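Local coordinates for protein fatty acid synthase 1, isoform A (Drosophila melanogaster, PDB 6FN6) that probably makes long-chain saturated fatty acids from acetyl-CoA and malonyl-CoA using NADPH, this piece holding its dehydratase, enoylreductase and ketoreductase modifying region, at residues R154-V158 with A159-K163; L531-Q534 with Q535-D539; K811-S815 with N816-L820. All coordinates share one frame; numbering follows the deposited sequence.

Contact 1: R154-V158 with A159-K163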
ATOM      1  N   ARG A 154      -3.373  38.524 -13.768  1.00 42.10           N
ATOM      2  CA  ARG A 154      -3.828  39.101 -12.509  1.00 44.06           C
ATOM      3  C   ARG A 154      -3.963  38.081 -11.377  1.00 36.98           C
ATOM      4  O   ARG A 154      -4.257  36.909 -11.606  1.00 35.89           O
ATOM      5  CB  ARG A 154      -5.174  39.793 -12.741  1.00 51.42           C
ATOM      6  CG  ARG A 154      -5.697  40.608 -11.569  1.00 61.12           C
ATOM      7  CD  ARG A 154      -6.779  41.592 -12.007  1.00 73.20           C
ATOM      8  NE  ARG A 154      -6.284  42.559 -12.989  1.00 84.78           N
ATOM      9  CZ  ARG A 154      -6.529  42.519 -14.298  1.00 95.27           C
ATOM     10  NH1 ARG A 154      -7.266  41.549 -14.829  1.00 98.24           N
ATOM     11  NH2 ARG A 154      -6.023  43.458 -15.085  1.00 99.97           N
ATOM     12  N   SER A 155      -3.731  38.550 -10.155  1.00 34.51           N
ATOM     13  CA  SER A 155      -3.920  37.745  -8.953  1.00 33.51           C
ATOM     14  C   SER A 155      -4.142  38.645  -7.747  1.00 33.86           C
ATOM     15  O   SER A 155      -3.545  39.715  -7.648  1.00 34.20           O
ATOM     16  CB  SER A 155      -2.714  36.840  -8.705  1.00 31.99           C
ATOM     17  OG  SER A 155      -2.768  36.276  -7.404  1.00 31.25           O
ATOM     18  N   ASP A 156      -4.987  38.208  -6.822  1.00 42.31           N
ATOM     19  CA  ASP A 156      -5.165  38.934  -5.574  1.00 40.75           C
ATOM     20  C   ASP A 156      -3.990  38.633  -4.644  1.00 39.73           C
ATOM     21  O   ASP A 156      -3.199  37.724  -4.903  1.00 39.64           O
ATOM     22  CB  ASP A 156      -6.504  38.577  -4.919  1.00 41.94           C
ATOM     23  CG  ASP A 156      -6.591  37.123  -4.501  1.00 44.20           C
ATOM     24  OD1 ASP A 156      -5.799  36.298  -5.004  1.00 44.49           O
ATOM     25  OD2 ASP A 156      -7.468  36.803  -3.672  1.00 43.59           O
ATOM     26  N   THR A 157      -3.873  39.406  -3.573  1.00 43.00           N
ATOM     27  CA  THR A 157      -2.687  39.364  -2.723  1.00 41.14           C
ATOM     28  C   THR A 157      -2.421  37.978  -2.127  1.00 40.57           C
ATOM     29  O   THR A 157      -1.274  37.638  -1.845  1.00 41.18           O
ATOM     30  CB  THR A 157      -2.787  40.394  -1.573  1.00 41.38           C
ATOM     31  OG1 THR A 157      -1.654  40.261  -0.707  1.00 39.75           O
ATOM     32  CG2 THR A 157      -4.059  40.197  -0.770  1.00 42.21           C
ATOM     33  N   VAL A 158      -3.469  37.183  -1.933  1.00 40.08           N
ATOM     34  CA  VAL A 158      -3.304  35.845  -1.360  1.00 41.72           C
ATOM     35  C   VAL A 158      -3.419  34.753  -2.420  1.00 30.55           C
ATOM     36  O   VAL A 158      -3.301  33.566  -2.106  1.00 30.05           O
ATOM     37  CB  VAL A 158      -4.326  35.588  -0.235  1.00 32.03           C
ATOM     38  CG1 VAL A 158      -4.075  36.529   0.936  1.00 32.68           C
ATOM     39  CG2 VAL A 158      -5.759  35.725  -0.758  1.00 33.13           C
ATOM     40  N   ALA A 159      -3.628  35.149  -3.672  1.00 30.77           N
ATOM     41  CA  ALA A 159      -3.754  34.193  -4.768  1.00 31.56           C
ATOM     42  C   ALA A 159      -4.889  33.201  -4.509  1.00 30.90           C
ATOM     43  O   ALA A 159      -4.712  31.989  -4.631  1.00 30.35           O
ATOM     44  CB  ALA A 159      -2.442  33.453  -4.978  1.00 29.29           C
ATOM     45  N   SER A 160      -6.053  33.728  -4.142  1.00 36.76           N
ATOM     46  CA  SER A 160      -7.252  32.915  -3.998  1.00 36.35           C
ATOM     47  C   SER A 160      -8.065  33.002  -5.282  1.00 39.57           C
ATOM     48  O   SER A 160      -8.760  32.060  -5.661  1.00 40.89           O
ATOM     49  CB  SER A 160      -8.083  33.374  -2.801  1.00 34.19           C
ATOM     50  OG  SER A 160      -8.569  34.690  -2.992  1.00 35.26           O
ATOM     51  N   THR A 161      -7.973  34.150  -5.944  1.00 47.77           N
ATOM     52  CA  THR A 161      -8.600  34.348  -7.244  1.00 49.41           C
ATOM     53  C   THR A 161      -7.639  35.106  -8.155  1.00 46.96           C
ATOM     54  O   THR A 161      -6.712  35.762  -7.680  1.00 45.18           O
ATOM     55  CB  THR A 161      -9.932  35.112  -7.128  1.00 49.03           C
ATOM     56  OG1 THR A 161     -10.566  35.168  -8.412  1.00 55.32           O
ATOM     57  CG2 THR A 161      -9.706  36.525  -6.613  1.00 48.44           C
ATOM     58  N   GLY A 162      -7.849  34.995  -9.461  1.00 43.34           N
ATOM     59  CA  GLY A 162      -7.003  35.674 -10.425  1.00 41.39           C
ATOM     60  C   GLY A 162      -7.458  35.428 -11.848  1.00 42.74           C
ATOM     61  O   GLY A 162      -8.572  34.951 -12.076  1.00 44.06           O
ATOM     62  N   LYS A 163      -6.595  35.750 -12.806  1.00 40.73           N
ATOM     63  CA  LYS A 163      -6.921  35.566 -14.214  1.00 42.88           C
ATOM     64  C   LYS A 163      -5.725  35.051 -15.016  1.00 42.53           C
ATOM     65  O   LYS A 163      -4.578  35.424 -14.761  1.00 41.54           O
ATOM     66  CB  LYS A 163      -7.435  36.877 -14.808  1.00 44.55           C
ATOM     67  CG  LYS A 163      -8.779  37.314 -14.243  1.00 48.44           C
ATOM     68  CD  LYS A 163      -9.757  37.720 -15.334  1.00 56.14           C
ATOM     69  CE  LYS A 163     -11.198  37.602 -14.852  1.00 59.86           C
ATOM     70  NZ  LYS A 163     -11.433  38.365 -13.598  1.00 60.30           N
TER

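Contact 2: L531-Q534 with Q535-D539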
ATOM      1  N   LEU A 531      55.048  74.922  -0.706  1.00 79.17           N
ATOM      2  CA  LEU A 531      54.186  73.832  -0.276  1.00 75.94           C
ATOM      3  C   LEU A 531      53.604  73.079  -1.470  1.00 71.52           C
ATOM      4  O   LEU A 531      53.671  71.851  -1.542  1.00 72.60           O
ATOM      5  CB  LEU A 531      53.056  74.382   0.599  1.00 75.56           C
ATOM      6  CG  LEU A 531      51.931  73.427   1.001  1.00 73.25           C
ATOM      7  CD1 LEU A 531      52.473  72.236   1.775  1.00 71.36           C
ATOM      8  CD2 LEU A 531      50.880  74.171   1.814  1.00 71.48           C
ATOM      9  N   TYR A 532      53.024  73.832  -2.398  1.00 53.37           N
ATOM     10  CA  TYR A 532      52.335  73.264  -3.548  1.00 47.38           C
ATOM     11  C   TYR A 532      53.263  72.846  -4.693  1.00 51.24           C
ATOM     12  O   TYR A 532      52.983  71.877  -5.397  1.00 52.90           O
ATOM     13  CB  TYR A 532      51.322  74.275  -4.091  1.00 44.89           C
ATOM     14  CG  TYR A 532      50.179  74.593  -3.155  1.00 42.94           C
ATOM     15  CD1 TYR A 532      50.339  75.502  -2.118  1.00 44.73           C
ATOM     16  CD2 TYR A 532      48.935  74.003  -3.318  1.00 42.75           C
ATOM     17  CE1 TYR A 532      49.296  75.805  -1.264  1.00 44.37           C
ATOM     18  CE2 TYR A 532      47.885  74.298  -2.467  1.00 42.61           C
ATOM     19  CZ  TYR A 532      48.071  75.200  -1.443  1.00 43.68           C
ATOM     20  OH  TYR A 532      47.028  75.499  -0.595  1.00 44.18           O
ATOM     21  N   ARG A 533      54.358  73.580  -4.880  1.00 52.35           N
ATOM     22  CA  ARG A 533      55.187  73.427  -6.078  1.00 54.44           C
ATOM     23  C   ARG A 533      55.728  72.007  -6.250  1.00 48.69           C
ATOM     24  O   ARG A 533      55.504  71.383  -7.284  1.00 47.60           O
ATOM     25  CB  ARG A 533      56.351  74.431  -6.051  1.00 64.11           C
ATOM     26  CG  ARG A 533      57.043  74.627  -7.404  1.00 68.59           C
ATOM     27  CD  ARG A 533      58.248  75.561  -7.309  1.00 72.17           C
ATOM     28  NE  ARG A 533      59.409  74.958  -6.656  1.00 75.80           N
ATOM     29  CZ  ARG A 533      60.440  74.421  -7.307  1.00 81.03           C
ATOM     30  NH1 ARG A 533      60.481  74.422  -8.638  1.00 82.55           N
ATOM     31  NH2 ARG A 533      61.452  73.897  -6.628  1.00 82.97           N
ATOM     32  N   GLN A 534      56.426  71.490  -5.245  1.00 45.83           N
ATOM     33  CA  GLN A 534      57.010  70.156  -5.354  1.00 49.53           C
ATOM     34  C   GLN A 534      55.926  69.105  -5.579  1.00 41.38           C
ATOM     35  O   GLN A 534      56.136  68.126  -6.298  1.00 41.55           O
ATOM     36  CB  GLN A 534      57.816  69.800  -4.103  1.00 60.03           C
ATOM     37  CG  GLN A 534      58.676  68.549  -4.275  1.00 71.20           C
ATOM     38  CD  GLN A 534      58.873  67.774  -2.984  1.00 79.10           C
ATOM     39  OE1 GLN A 534      59.180  68.348  -1.938  1.00 81.21           O
ATOM     40  NE2 GLN A 534      58.690  66.460  -3.052  1.00 82.56           N
ATOM     41  N   GLN A 535      54.766  69.316  -4.967  1.00 47.79           N
ATOM     42  CA  GLN A 535      53.667  68.368  -5.083  1.00 44.67           C
ATOM     43  C   GLN A 535      53.055  68.393  -6.474  1.00 44.07           C
ATOM     44  O   GLN A 535      52.867  67.347  -7.097  1.00 43.64           O
ATOM     45  CB  GLN A 535      52.588  68.663  -4.042  1.00 43.62           C
ATOM     46  CG  GLN A 535      51.448  67.662  -4.062  1.00 40.94           C
ATOM     47  CD  GLN A 535      51.907  66.263  -3.716  1.00 38.20           C
ATOM     48  OE1 GLN A 535      52.994  66.069  -3.173  1.00 39.00           O
ATOM     49  NE2 GLN A 535      51.085  65.277  -4.043  1.00 37.34           N
ATOM     50  N   LEU A 536      52.734  69.589  -6.954  1.00 44.00           N
ATOM     51  CA  LEU A 536      52.045  69.724  -8.225  1.00 41.25           C
ATOM     52  C   LEU A 536      52.993  69.428  -9.381  1.00 41.63           C
ATOM     53  O   LEU A 536      52.559  69.247 -10.517  1.00 40.02           O
ATOM     54  CB  LEU A 536      51.450  71.122  -8.363  1.00 40.71           C
ATOM     55  CG  LEU A 536      50.440  71.516  -7.280  1.00 41.18           C
ATOM     56  CD1 LEU A 536      49.949  72.935  -7.494  1.00 41.89           C
ATOM     57  CD2 LEU A 536      49.267  70.547  -7.230  1.00 41.05           C
ATOM     58  N   GLU A 537      54.287  69.357  -9.082  1.00 52.00           N
ATOM     59  CA  GLU A 537      55.285  68.981 -10.077  1.00 54.23           C
ATOM     60  C   GLU A 537      55.221  67.488 -10.386  1.00 49.30           C
ATOM     61  O   GLU A 537      55.891  67.008 -11.300  1.00 52.78           O
ATOM     62  CB  GLU A 537      56.687  69.355  -9.597  1.00 58.57           C
ATOM     63  CG  GLU A 537      57.066  70.802  -9.862  1.00 60.84           C
ATOM     64  CD  GLU A 537      58.422  71.157  -9.287  1.00 60.91           C
ATOM     65  OE1 GLU A 537      58.763  72.359  -9.264  1.00 61.63           O
ATOM     66  OE2 GLU A 537      59.146  70.234  -8.853  1.00 60.42           O
ATOM     67  N   LYS A 538      54.412  66.760  -9.623  1.00 39.19           N
ATOM     68  CA  LYS A 538      54.197  65.336  -9.860  1.00 37.95           C
ATOM     69  C   LYS A 538      53.128  65.118 -10.925  1.00 37.93           C
ATOM     70  O   LYS A 538      53.095  64.078 -11.583  1.00 37.75           O
ATOM     71  CB  LYS A 538      53.783  64.644  -8.564  1.00 37.08           C
ATOM     72  CG  LYS A 538      54.743  64.870  -7.420  1.00 37.21           C
ATOM     73  CD  LYS A 538      54.389  64.005  -6.233  1.00 36.52           C
ATOM     74  CE  LYS A 538      55.334  64.231  -5.069  1.00 37.81           C
ATOM     75  NZ  LYS A 538      54.807  63.607  -3.823  1.00 39.15           N
ATOM     76  N   ASP A 539      52.267  66.117 -11.092  1.00 40.61           N
ATOM     77  CA  ASP A 539      51.229  66.092 -12.114  1.00 41.75           C
ATOM     78  C   ASP A 539      50.220  64.972 -11.848  1.00 39.21           C
ATOM     79  O   ASP A 539      49.746  64.309 -12.775  1.00 37.55           O
ATOM     80  CB  ASP A 539      51.853  65.934 -13.503  1.00 43.70           C
ATOM     81  CG  ASP A 539      50.928  66.396 -14.612  1.00 45.72           C
ATOM     82  OD1 ASP A 539      50.141  67.338 -14.378  1.00 46.41           O
ATOM     83  OD2 ASP A 539      50.990  65.818 -15.718  1.00 45.24           O
TER

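Contact 3: K811-S815 with N816-L820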
ATOM      1  N   LYS A 811      11.239   7.656   6.901  1.00 42.23           N
ATOM      2  CA  LYS A 811      10.587   8.760   6.201  1.00 45.76           C
ATOM      3  C   LYS A 811      10.522   8.572   4.687  1.00 43.83           C
ATOM      4  O   LYS A 811       9.705   9.207   4.022  1.00 40.19           O
ATOM      5  CB  LYS A 811      11.309  10.072   6.514  1.00 52.12           C
ATOM      6  CG  LYS A 811      11.290  10.458   7.989  1.00 59.68           C
ATOM      7  CD  LYS A 811       9.877  10.722   8.486  1.00 64.55           C
ATOM      8  CE  LYS A 811       9.868  11.086   9.960  1.00 69.50           C
ATOM      9  NZ  LYS A 811      10.508  12.403  10.212  1.00 72.33           N
ATOM     10  N   PHE A 812      11.364   7.699   4.144  1.00 45.09           N
ATOM     11  CA  PHE A 812      11.452   7.547   2.695  1.00 47.44           C
ATOM     12  C   PHE A 812      10.114   7.190   2.055  1.00 43.36           C
ATOM     13  O   PHE A 812       9.551   7.980   1.296  1.00 43.31           O
ATOM     14  CB  PHE A 812      12.479   6.481   2.321  1.00 56.10           C
ATOM     15  CG  PHE A 812      12.647   6.307   0.840  1.00 61.70           C
ATOM     16  CD1 PHE A 812      13.469   7.156   0.119  1.00 63.13           C
ATOM     17  CD2 PHE A 812      11.971   5.304   0.166  1.00 63.59           C
ATOM     18  CE1 PHE A 812      13.622   7.004  -1.244  1.00 63.65           C
ATOM     19  CE2 PHE A 812      12.122   5.146  -1.199  1.00 63.85           C
ATOM     20  CZ  PHE A 812      12.948   5.999  -1.904  1.00 63.73           C
ATOM     21  N   ASP A 813       9.613   6.000   2.359  1.00 41.65           N
ATOM     22  CA  ASP A 813       8.391   5.507   1.734  1.00 43.00           C
ATOM     23  C   ASP A 813       7.200   6.416   2.018  1.00 43.01           C
ATOM     24  O   ASP A 813       6.287   6.521   1.200  1.00 42.37           O
ATOM     25  CB  ASP A 813       8.097   4.082   2.199  1.00 42.85           C
ATOM     26  CG  ASP A 813       9.131   3.093   1.708  1.00 41.70           C
ATOM     27  OD1 ASP A 813       9.038   2.671   0.536  1.00 41.68           O
ATOM     28  OD2 ASP A 813      10.036   2.737   2.491  1.00 41.19           O
ATOM     29  N   LEU A 814       7.206   7.069   3.175  1.00 44.90           N
ATOM     30  CA  LEU A 814       6.151   8.017   3.510  1.00 47.37           C
ATOM     31  C   LEU A 814       6.225   9.219   2.578  1.00 49.89           C
ATOM     32  O   LEU A 814       5.218   9.630   2.000  1.00 48.03           O
ATOM     33  CB  LEU A 814       6.259   8.463   4.968  1.00 48.24           C
ATOM     34  CG  LEU A 814       5.413   7.677   5.973  1.00 49.21           C
ATOM     35  CD1 LEU A 814       5.661   6.177   5.858  1.00 50.93           C
ATOM     36  CD2 LEU A 814       5.676   8.161   7.391  1.00 47.04           C
ATOM     37  N   SER A 815       7.426   9.768   2.429  1.00 54.71           N
ATOM     38  CA  SER A 815       7.647  10.915   1.558  1.00 54.90           C
ATOM     39  C   SER A 815       7.332  10.575   0.107  1.00 59.36           C
ATOM     40  O   SER A 815       6.656  11.334  -0.585  1.00 60.04           O
ATOM     41  CB  SER A 815       9.093  11.396   1.671  1.00 51.78           C
ATOM     42  OG  SER A 815       9.430  11.689   3.014  1.00 50.30           O
ATOM     43  N   ASN A 816       7.825   9.427  -0.344  1.00 63.06           N
ATOM     44  CA  ASN A 816       7.647   9.002  -1.728  1.00 68.15           C
ATOM     45  C   ASN A 816       6.217   8.547  -1.999  1.00 58.13           C
ATOM     46  O   ASN A 816       5.838   8.326  -3.148  1.00 57.15           O
ATOM     47  CB  ASN A 816       8.623   7.869  -2.059  1.00 80.84           C
ATOM     48  CG  ASN A 816       8.731   7.607  -3.549  1.00 90.74           C
ATOM     49  OD1 ASN A 816       9.313   8.398  -4.290  1.00 91.14           O
ATOM     50  ND2 ASN A 816       8.168   6.486  -3.994  1.00 96.46           N
ATOM     51  N   ASN A 817       5.426   8.413  -0.940  1.00 47.86           N
ATOM     52  CA  ASN A 817       4.044   7.966  -1.070  1.00 43.52           C
ATOM     53  C   ASN A 817       4.008   6.580  -1.707  1.00 39.95           C
ATOM     54  O   ASN A 817       3.185   6.308  -2.582  1.00 41.06           O
ATOM     55  CB  ASN A 817       3.229   8.958  -1.904  1.00 42.12           C
ATOM     56  CG  ASN A 817       1.749   8.628  -1.922  1.00 41.37           C
ATOM     57  OD1 ASN A 817       1.154   8.331  -0.884  1.00 41.14           O
ATOM     58  ND2 ASN A 817       1.145   8.682  -3.104  1.00 41.91           N
ATOM     59  N   SER A 818       4.916   5.710  -1.272  1.00 44.81           N
ATOM     60  CA  SER A 818       4.994   4.351  -1.801  1.00 42.52           C
ATOM     61  C   SER A 818       3.674   3.608  -1.602  1.00 42.64           C
ATOM     62  O   SER A 818       2.934   3.893  -0.659  1.00 40.85           O
ATOM     63  CB  SER A 818       6.131   3.579  -1.134  1.00 41.96           C
ATOM     64  OG  SER A 818       7.382   4.198  -1.372  1.00 41.41           O
ATOM     65  N   PRO A 819       3.373   2.645  -2.487  1.00 45.84           N
ATOM     66  CA  PRO A 819       2.124   1.899  -2.319  1.00 45.68           C
ATOM     67  C   PRO A 819       2.245   0.809  -1.263  1.00 45.88           C
ATOM     68  O   PRO A 819       3.271   0.134  -1.189  1.00 46.24           O
ATOM     69  CB  PRO A 819       1.887   1.299  -3.708  1.00 47.60           C
ATOM     70  CG  PRO A 819       3.247   1.242  -4.362  1.00 48.52           C
ATOM     71  CD  PRO A 819       4.216   2.066  -3.546  1.00 47.67           C
ATOM     72  N   LEU A 820       1.205   0.652  -0.452  1.00 49.47           N
ATOM     73  CA  LEU A 820       1.183  -0.376   0.582  1.00 48.26           C
ATOM     74  C   LEU A 820       0.071  -1.379   0.317  1.00 49.17           C
ATOM     75  O   LEU A 820      -1.103  -1.012   0.260  1.00 49.73           O
ATOM     76  CB  LEU A 820       0.995   0.254   1.963  1.00 47.60           C
ATOM     77  CG  LEU A 820       0.917  -0.719   3.139  1.00 48.33           C
ATOM     78  CD1 LEU A 820       2.268  -1.383   3.367  1.00 49.93           C
ATOM     79  CD2 LEU A 820       0.441  -0.008   4.393  1.00 46.43           C
TER

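Contact 1: R154-V158 with A159-K163
Arg-154 and Lys-163 face each other as a hydrogen-bonded antiparallel pair, Lys-163 N giving the sound bond to Arg-154 O (2.9 Å) and Arg-154 N a weak one to Lys-163 O. The next pair, Ser-155 with Gly-162, is non-hydrogen-bonded, with CA atoms 4.0 Å apart. Asp-156 N then reaches Thr-161 O (3.1 Å), and a type I turn from Asp-156 to Ala-159 reverses the chain, Ala-159 N bonding to Asp-156 O. That carbonyl is gripped twice, for Ser-155 OG meets it in the carbonyl plane on a lone pair. The Asp-156 side chain bonds to the start of the returning arm. With chi1 at 64°, CG sits between its own N and carbonyl carbon, which swings the carboxylate across to that arm. OD1 takes Ser-160 N on its syn lone pair (2.7 Å) and Thr-161 N from above the carboxylate plane (3.2 Å). OD2 accepts from Ser-123 N, outside the hairpin, and lies so close to Ser-160 OG that the length of that bond is doubtful. The CB atoms of Arg-154 and Lys-163 lie 4.2 Å apart on one face, while Arg-154 NE carries on to a salt bridge with Glu-128. Ser-155 and Ala-159 press on Phe-180 and Leu-183 of helix 170-183. This is a beta hairpin in what is predicted to be the C-terminal hotdog fold of the dehydratase, its strands lying alongside a helix.

Contact 2: L531-Q534 with Q535-D539
In and just after helix 530-536, part of the Rossmann-like pseudo-ketoreductase domain, Arg-533 meets Glu-537 and Tyr-532 meets Leu-536, both pairs four residues apart. Leu-536 N bonds to Tyr-532 O (2.8 Å) and Glu-537 N to Arg-533 O (3.0 Å). On the outer side, Arg-533 and Glu-537 form a salt bridge, NH1 to OE1 2.8 Å. The Arg-533 chain is bent at chi3 (73°), which turns the guanidinium back toward Glu-537, whose own chain stays extended beyond CG. OE1 hangs over one guanidinium face, and the two flat groups stand nearly perpendicular, 85° apart. The attraction is therefore one of charge alone, with no N-H directed at the oxygen. On the inner side, Leu-536 CD1 packs against Tyr-532 CB at 3.9 Å, meeting the ring obliquely. A type I turn from Leu-536 to Asp-539 follows on, and the extended Lys-538 chain brings NZ to Gln-535 OE1 (3.1 Å) and also to Val-429 O; Gln-535 NE2 is hydrogen-bonded to Asn-269 OD1. Asp-539 has positive phi and forms salt bridges with Arg-452 and Arg-513. Tyr-532 and Leu-536 lie against Val-515 of strand 512-517. The helix connects the adjacent parallel strands 512-517 and 542-546 as a beta-alpha-beta crossover, as expected for this Rossmann-type family.

Contact 3: K811-S815 with N816-L820
Asp-813 reaches past the end of its helix to Ser-818, five residues on. Its CB passes 3.6 Å from Ser-818 OG. With CG anti to the carbonyl carbon (chi1 -67°), the carboxylate turns toward the helix end, and CG lies at the edge of the Phe-812 ring, in the ring plane. OD1 then accepts a hydrogen bond from Ser-818 OG (3.0 Å), which comes in on the anti side and only 16° out of the carboxylate plane. OD2 takes Glu-790 N, from the loop after strand 781-786, so each oxygen of this buried carboxylate has a donor and the group is held against rotation. The Ser-818 hydroxyl stays near its own backbone N, and that N is itself bonded to Asp-813: Ser-818 N donates to Asp-813 O in the carbonyl plane (2.9 Å). This bond, with the weak one from Asn-817 N to Leu-814 O (3.2 Å), makes a Schellman motif, in which Asn-817 turns to positive phi (60°) and ends the helix. One residue earlier, Asn-816 N bonds to Phe-812 O at 2.8 Å. At the other end, the carbonyl oxygen of Lys-811, the N-cap residue, receives both Ser-815 N and Ser-815 OG, the hydroxyl at 2.7 Å from Lys-811 O. Past the Schellman turn the chain of the enoylreductase straightens into strand 819-821, where Leu-820 pairs antiparallel with a strand of the second subunit, while Asn-817 OD1 is hydrogen-bonded to Ser-823 OG of that subunit.

The three contacts belong to the dehydratase, pseudo-ketoreductase and enoylreductase parts, and none touches another: contacts 1 and 3 have centres about 33 Å apart, and contacts 2 and 3, on opposite sides of the chain's centre, about 80 Å. Contact 1 is the most enclosed, half its touching residues being buried and none exposed; contacts 2 and 3 include exposed residues, three of seven in contact 3. Contact 1 joins two strands through a turn, whereas contacts 2 and 3 each follow a short helix into the residues after it. In contacts 1 and 3 an aspartate accepts bonds from residues four or five positions ahead; in contact 2 opposite charges meet on an exposed flank, behind which apolar side chains face a sheet. Contact 3 alone adjoins the second subunit.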